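Local coordinates for ankyrin repeat domain-containing protein EMB506, chloroplastic (Arabidopsis thaliana, PDB 6JD6) that takes part in the first differentiation of proplastids during embryo development and is needed for correct formation of cotyledon and leaf margins, at residues Glu93-Ile96 and Leu97-Asn100; Glu80-Lys83 and Glu84-Leu88; Lys102-Leu105 and Lys106-Ser109. All coordinates share one frame; numbering follows the deposited sequence. Where two conformers were deposited one is given.

All three contacts are local and follow one another along the N-terminal arm, interactions 1 and 2 far out from the centre of the chain and interaction 3 nearer. Interactions 1 and 2 are partly buried helical turns on the consecutive helices 91-99 and 76-86; Arg94 and Leu97 of the first touch Glu86 of the second, by a salt bridge and by packing. Interaction 3 lies at the surface, and the hydrogen bond Asn100 OD1 - Asn104 ND2 joins it to the end of helix 91-99. Regular backbone bonds carry interaction 2, interaction 1 adds a side-chain bond where its helix ends, and the irregular turn of interaction 3 relies on weak backbone bonds, a serine hydroxyl and a water.

Interaction 1: residues Glu93-Ile96 and Leu97-Asn100; sequences ERVI and LQQN
Leu97 N and Gln98 N donate to Glu93 O and Arg94 O, respectively, two regular i to i+4 bonds of 3.0 Å each. One residue later the pattern loosens: Gln99 N reaches Val95 O at 3.1 Å with an N-H...O angle of 138°, and also makes a weak bond to Ile96 O. Asn100 N then bonds to Leu97 O, three residues back. This is the C-terminal end of an alpha-helix, where i to i+4 bonding gives way to i to i+3 and an asparagine side chain takes up a last-turn carbonyl.

That side chain is Asn100. Its ND2 donates to Ile96 O at 2.9 Å, nearly straight at 176°, with the carbonyl oxygen in the plane of the amide. CG stands anti to the carbonyl carbon of Asn100 (chi1 -72°), which turns the amide back over the last turn, beside Ile96 CG2. Its OD1 accepts from Asn104 ND2, so the group is held from both ends and its rotation is fixed.

Among the van der Waals contacts, Val95 and Gln99 run side by side, CG1 of Val95 lying 3.5 Å from NE2 of Gln99. The CG atoms of Gln98 and Gln99 both rest against Val95 O.

Of the charged groups, Arg94 forms a salt bridge through NH2 with Glu86 OE1.

The chain of another protein hydrogen-bonds to Leu97 O through a basic side chain and packs an aromatic one on Ile96. Helix 91-99 follows helix 76-86, which Leu97 meets through Glu86.

Interaction 2: residues Glu80-Lys83 and Glu84-Leu88; sequences ELAK and EVEQL
Near the end of helix 76-86, Glu84 N, Val85 N, Glu86 N and Gln87 N donate to Glu80 O, Leu81 O, Ala82 O and Lys83 O, respectively, each at 3.0 Å, the last bond being the most bent at 149°. Lys83 and Gln87 cross on the exposed side, the lysine fully extended: its CE carbon lies 3.5 Å from NE2 of Gln87, so the methylene chain rather than the ammonium does the touching. Gln87 CG, anti to its own carbonyl carbon (chi1 -77°), is laid against Lys83 O. Glu80 and Glu84 approach with their carboxylate planes turned 58° apart, OE2 to OE2 4.3 Å, and like charges this close probably repel mildly. The Glu84 side chain crosses Leu81 at about a right angle, its OE1 3.9 Å from Leu81 CD1. On the buried side, Leu81 CD1 and Val85 CG2 meet more loosely at 4.4 Å. Glu86 lays its CG against Ala82 O, and its OE1 forms a salt bridge with Arg94 NH2. Leu81, Ala82 and Val85, with Glu84 on a basic side chain at the border, face another protein, whereas Glu80, Lys83 and Gln87 are exposed: an amphipathic alpha-helix packed against a partner chain.

Interaction 3: residues Lys102-Leu105 and Lys106-Ser109; sequences KPNL and KMIS
Overlapping turns, which wind the chain through about one helical turn from Asn104 to Ile108, carry this contact; in the first, Asn104 O faces Met107 N with Leu105 and Lys106 at the corner, resembling type I. Its bonds are bent and weak. Met107 N lies 3.0 Å and Ile108 N 3.1 Å from Asn104 O, both with N-H...O angles of 130°, and Ile108 N also makes a weak bond to Leu105 O.

A firmer link comes from Ser109, whose OG donates to Leu105 O at 2.8 Å. With OG anti to its own carbonyl carbon (chi1 -47°), the hydroxyl is carried back toward the turn. The amide of Asn104 lies alongside two neighbours that point the same way: OD1 is 3.3 Å from CG of Lys106, and CG of Asn104 is 3.6 Å from CG of Met107. One water bridges the turn, accepting from Lys106 N at 3.0 Å and giving a weak bond to Asn104 OD1. Asn104 ND2 hydrogen-bonds to Asn100 OD1.

Ile108 folds in from the far end. Its CG1 takes the position between backbone N and carbonyl carbon (chi1 69°), resting on Asn104 O, while CD1 reaches Pro103 CB at 3.9 Å and, more loosely, Leu105 CD1.

The chain of another protein also uses this turn: it hydrogen-bonds to the backbone of Asn104 and, through a polar side chain, to Ile108 O, and it packs an apolar side chain on Met107. Within its own chain the loop lies between helices 91-99 and 115-121; Ile108 and Ser109 touch Pro115 at the start of the latter, in the first ankyrin repeat, while Pro103 and Leu105 lean on Leu131 of helix 125-133.

Interaction 1: residues Glu93-Ile96 and Leu97-Asn100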
# COMPACT_ATOMS: atom_id res chain seq x y z
N GLU A 93 12.56 -31.70 -6.75
CA GLU A 93 11.73 -30.55 -7.06
C GLU A 93 10.48 -30.98 -7.81
O GLU A 93 9.39 -30.46 -7.58
CB GLU A 93 12.53 -29.53 -7.87
CG GLU A 93 13.72 -28.95 -7.11
CD GLU A 93 14.69 -28.22 -8.02
OE1 GLU A 93 14.70 -28.50 -9.23
OE2 GLU A 93 15.44 -27.36 -7.52
N ARG A 94 10.65 -31.94 -8.71
CA ARG A 94 9.55 -32.50 -9.49
C ARG A 94 8.49 -33.13 -8.60
O ARG A 94 7.29 -32.96 -8.82
CB ARG A 94 10.09 -33.55 -10.47
CG ARG A 94 9.84 -33.25 -11.93
CD ARG A 94 8.42 -33.57 -12.34
NE ARG A 94 8.35 -34.15 -13.68
CZ ARG A 94 7.24 -34.65 -14.22
NH1 ARG A 94 6.11 -34.65 -13.53
NH2 ARG A 94 7.27 -35.16 -15.44
N VAL A 95 8.93 -33.88 -7.59
CA VAL A 95 8.01 -34.52 -6.66
C VAL A 95 7.14 -33.49 -5.93
O VAL A 95 5.93 -33.67 -5.80
CB VAL A 95 8.75 -35.42 -5.64
CG1 VAL A 95 7.81 -35.86 -4.53
CG2 VAL A 95 9.35 -36.63 -6.35
N ILE A 96 7.75 -32.41 -5.47
CA ILE A 96 7.01 -31.35 -4.79
C ILE A 96 5.99 -30.69 -5.72
O ILE A 96 4.84 -30.46 -5.34
CB ILE A 96 7.96 -30.27 -4.23
CG1 ILE A 96 8.96 -30.90 -3.27
CG2 ILE A 96 7.16 -29.17 -3.55
CD1 ILE A 96 9.91 -29.90 -2.64
N LEU A 97 6.41 -30.40 -6.95
CA LEU A 97 5.54 -29.79 -7.94
C LEU A 97 4.29 -30.64 -8.21
O LEU A 97 3.17 -30.13 -8.21
CB LEU A 97 6.30 -29.55 -9.25
CG LEU A 97 5.49 -28.89 -10.37
CD1 LEU A 97 5.03 -27.51 -9.94
CD2 LEU A 97 6.31 -28.82 -11.65
N GLN A 98 4.48 -31.94 -8.41
CA GLN A 98 3.35 -32.82 -8.70
C GLN A 98 2.46 -33.00 -7.47
O GLN A 98 1.27 -33.28 -7.59
CB GLN A 98 3.81 -34.17 -9.28
CG GLN A 98 4.67 -35.01 -8.36
CD GLN A 98 5.23 -36.24 -9.05
OE1 GLN A 98 5.39 -36.27 -10.27
NE2 GLN A 98 5.54 -37.27 -8.26
N GLN A 99 3.04 -32.81 -6.29
CA GLN A 99 2.30 -32.90 -5.03
C GLN A 99 1.47 -31.65 -4.76
O GLN A 99 0.62 -31.63 -3.87
CB GLN A 99 3.25 -33.14 -3.86
CG GLN A 99 3.67 -34.58 -3.67
CD GLN A 99 4.74 -34.73 -2.60
OE1 GLN A 99 5.23 -33.74 -2.06
NE2 GLN A 99 5.10 -35.97 -2.28
N ASN A 100 1.71 -30.59 -5.54
CA ASN A 100 1.03 -29.32 -5.31
C ASN A 100 0.37 -28.73 -6.55
O ASN A 100 0.75 -27.65 -7.01
CB ASN A 100 1.99 -28.31 -4.69
CG ASN A 100 2.31 -28.63 -3.24
OD1 ASN A 100 1.62 -28.20 -2.33
ND2 ASN A 100 3.37 -29.41 -3.03

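Interaction 2: residues Glu80-Lys83 and Glu84-Leu88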
# COMPACT_ATOMS: atom_id res chain seq x y z
N GLU A 80 2.97 -27.39 -23.07
CA GLU A 80 4.31 -27.30 -23.64
C GLU A 80 5.25 -26.65 -22.64
O GLU A 80 6.37 -27.10 -22.45
CB GLU A 80 4.29 -26.49 -24.94
CG GLU A 80 5.64 -26.39 -25.62
CD GLU A 80 5.60 -25.53 -26.86
OE1 GLU A 80 4.77 -24.60 -26.92
OE2 GLU A 80 6.40 -25.79 -27.79
N LEU A 81 4.78 -25.58 -22.00
CA LEU A 81 5.56 -24.85 -21.02
C LEU A 81 5.77 -25.70 -19.76
O LEU A 81 6.87 -25.72 -19.20
CB LEU A 81 4.88 -23.53 -20.66
CG LEU A 81 5.54 -22.62 -19.63
CD1 LEU A 81 6.91 -22.17 -20.12
CD2 LEU A 81 4.65 -21.41 -19.34
N ALA A 82 4.71 -26.38 -19.32
CA ALA A 82 4.79 -27.26 -18.16
C ALA A 82 5.88 -28.32 -18.35
O ALA A 82 6.68 -28.57 -17.44
CB ALA A 82 3.45 -27.93 -17.90
N LYS A 83 5.92 -28.91 -19.54
CA LYS A 83 6.94 -29.91 -19.87
C LYS A 83 8.34 -29.30 -19.90
O LYS A 83 9.29 -29.89 -19.38
CB LYS A 83 6.64 -30.58 -21.21
CG LYS A 83 7.70 -31.59 -21.63
CD LYS A 83 7.48 -32.13 -23.04
CE LYS A 83 8.61 -33.08 -23.44
NZ LYS A 83 8.53 -33.54 -24.85
N GLU A 84 8.47 -28.13 -20.53
CA GLU A 84 9.76 -27.42 -20.60
C GLU A 84 10.35 -27.22 -19.21
O GLU A 84 11.54 -27.45 -18.99
CB GLU A 84 9.60 -26.06 -21.27
CG GLU A 84 9.43 -26.11 -22.78
CD GLU A 84 9.28 -24.73 -23.39
OE1 GLU A 84 9.49 -23.73 -22.66
OE2 GLU A 84 8.96 -24.64 -24.59
N VAL A 85 9.51 -26.79 -18.28
CA VAL A 85 9.95 -26.51 -16.92
C VAL A 85 10.30 -27.79 -16.15
O VAL A 85 11.32 -27.84 -15.46
CB VAL A 85 8.89 -25.71 -16.16
CG1 VAL A 85 9.29 -25.56 -14.71
CG2 VAL A 85 8.72 -24.34 -16.81
N GLU A 86 9.47 -28.82 -16.28
CA GLU A 86 9.72 -30.09 -15.61
C GLU A 86 11.05 -30.70 -16.05
O GLU A 86 11.73 -31.36 -15.26
CB GLU A 86 8.58 -31.07 -15.87
CG GLU A 86 7.29 -30.69 -15.15
CD GLU A 86 6.09 -31.47 -15.66
OE1 GLU A 86 6.28 -32.39 -16.47
OE2 GLU A 86 4.96 -31.15 -15.24
N GLN A 87 11.41 -30.47 -17.31
CA GLN A 87 12.66 -30.97 -17.87
C GLN A 87 13.89 -30.32 -17.22
O GLN A 87 14.99 -30.86 -17.28
CB GLN A 87 12.70 -30.73 -19.38
CG GLN A 87 11.85 -31.70 -20.18
CD GLN A 87 11.80 -31.35 -21.65
OE1 GLN A 87 11.68 -30.17 -22.02
NE2 GLN A 87 11.89 -32.36 -22.51
N LEU A 88 13.68 -29.16 -16.61
CA LEU A 88 14.74 -28.41 -15.95
C LEU A 88 14.92 -28.79 -14.48
O LEU A 88 15.94 -28.47 -13.87
CB LEU A 88 14.47 -26.91 -16.04
CG LEU A 88 14.46 -26.26 -17.42
CD1 LEU A 88 13.86 -24.87 -17.36
CD2 LEU A 88 15.88 -26.22 -17.98

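Interaction 3: residues Lys102-Leu105 and Lys106-Ser109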
# COMPACT_ATOMS: atom_id res chain seq x y z
N LYS A 102 -2.56 -27.45 -6.65
CA LYS A 102 -3.15 -26.19 -6.18
C LYS A 102 -2.16 -25.48 -5.26
O LYS A 102 -1.29 -26.12 -4.68
CB LYS A 102 -4.46 -26.47 -5.43
CG LYS A 102 -5.47 -27.29 -6.22
CD LYS A 102 -6.01 -26.52 -7.40
CE LYS A 102 -7.00 -27.36 -8.20
NZ LYS A 102 -7.60 -26.61 -9.34
N PRO A 103 -2.29 -24.15 -5.13
CA PRO A 103 -1.39 -23.42 -4.23
C PRO A 103 -1.44 -23.93 -2.79
O PRO A 103 -2.51 -24.17 -2.25
CB PRO A 103 -1.88 -21.97 -4.33
CG PRO A 103 -3.17 -22.01 -5.07
CD PRO A 103 -3.15 -23.25 -5.90
N ASN A 104 -0.26 -24.10 -2.19
CA ASN A 104 -0.14 -24.56 -0.82
C ASN A 104 -0.10 -23.37 0.13
O ASN A 104 0.96 -22.78 0.34
CB ASN A 104 1.12 -25.41 -0.66
CG ASN A 104 1.16 -26.19 0.64
OD1 ASN A 104 0.84 -25.67 1.71
ND2 ASN A 104 1.56 -27.46 0.55
N LEU A 105 -1.26 -23.02 0.68
CA LEU A 105 -1.42 -21.79 1.48
C LEU A 105 -0.38 -21.60 2.58
O LEU A 105 0.20 -20.52 2.71
CB LEU A 105 -2.83 -21.68 2.07
CG LEU A 105 -3.95 -21.14 1.17
CD1 LEU A 105 -3.42 -20.06 0.23
CD2 LEU A 105 -4.62 -22.24 0.38
N LYS A 106 -0.14 -22.63 3.38
CA LYS A 106 0.79 -22.50 4.49
C LYS A 106 2.24 -22.30 4.05
O LYS A 106 3.01 -21.65 4.74
CB LYS A 106 0.69 -23.70 5.45
CG LYS A 106 1.24 -25.00 4.91
CD LYS A 106 1.85 -25.85 6.03
CE LYS A 106 2.97 -25.09 6.74
NZ LYS A 106 3.65 -25.93 7.77
N MET A 107 2.61 -22.86 2.90
CA MET A 107 3.99 -22.77 2.43
C MET A 107 4.28 -21.45 1.72
O MET A 107 5.44 -21.04 1.63
CB MET A 107 4.35 -23.95 1.51
CG MET A 107 4.34 -25.31 2.19
SD MET A 107 5.46 -25.44 3.60
CE MET A 107 7.00 -24.88 2.88
N ILE A 108 3.24 -20.80 1.21
CA ILE A 108 3.43 -19.63 0.36
C ILE A 108 3.03 -18.31 1.02
O ILE A 108 2.96 -17.27 0.37
CB ILE A 108 2.68 -19.79 -0.98
CG1 ILE A 108 1.17 -19.74 -0.75
CG2 ILE A 108 3.07 -21.11 -1.65
CD1 ILE A 108 0.35 -19.72 -2.02
N SER A 109 2.77 -18.36 2.33
CA SER A 109 2.35 -17.17 3.07
C SER A 109 3.24 -16.95 4.28
O SER A 109 3.69 -17.90 4.91
CB SER A 109 0.90 -17.32 3.54
OG SER A 109 0.05 -17.77 2.50
O HOH W 1 -2.10 -24.92 3.28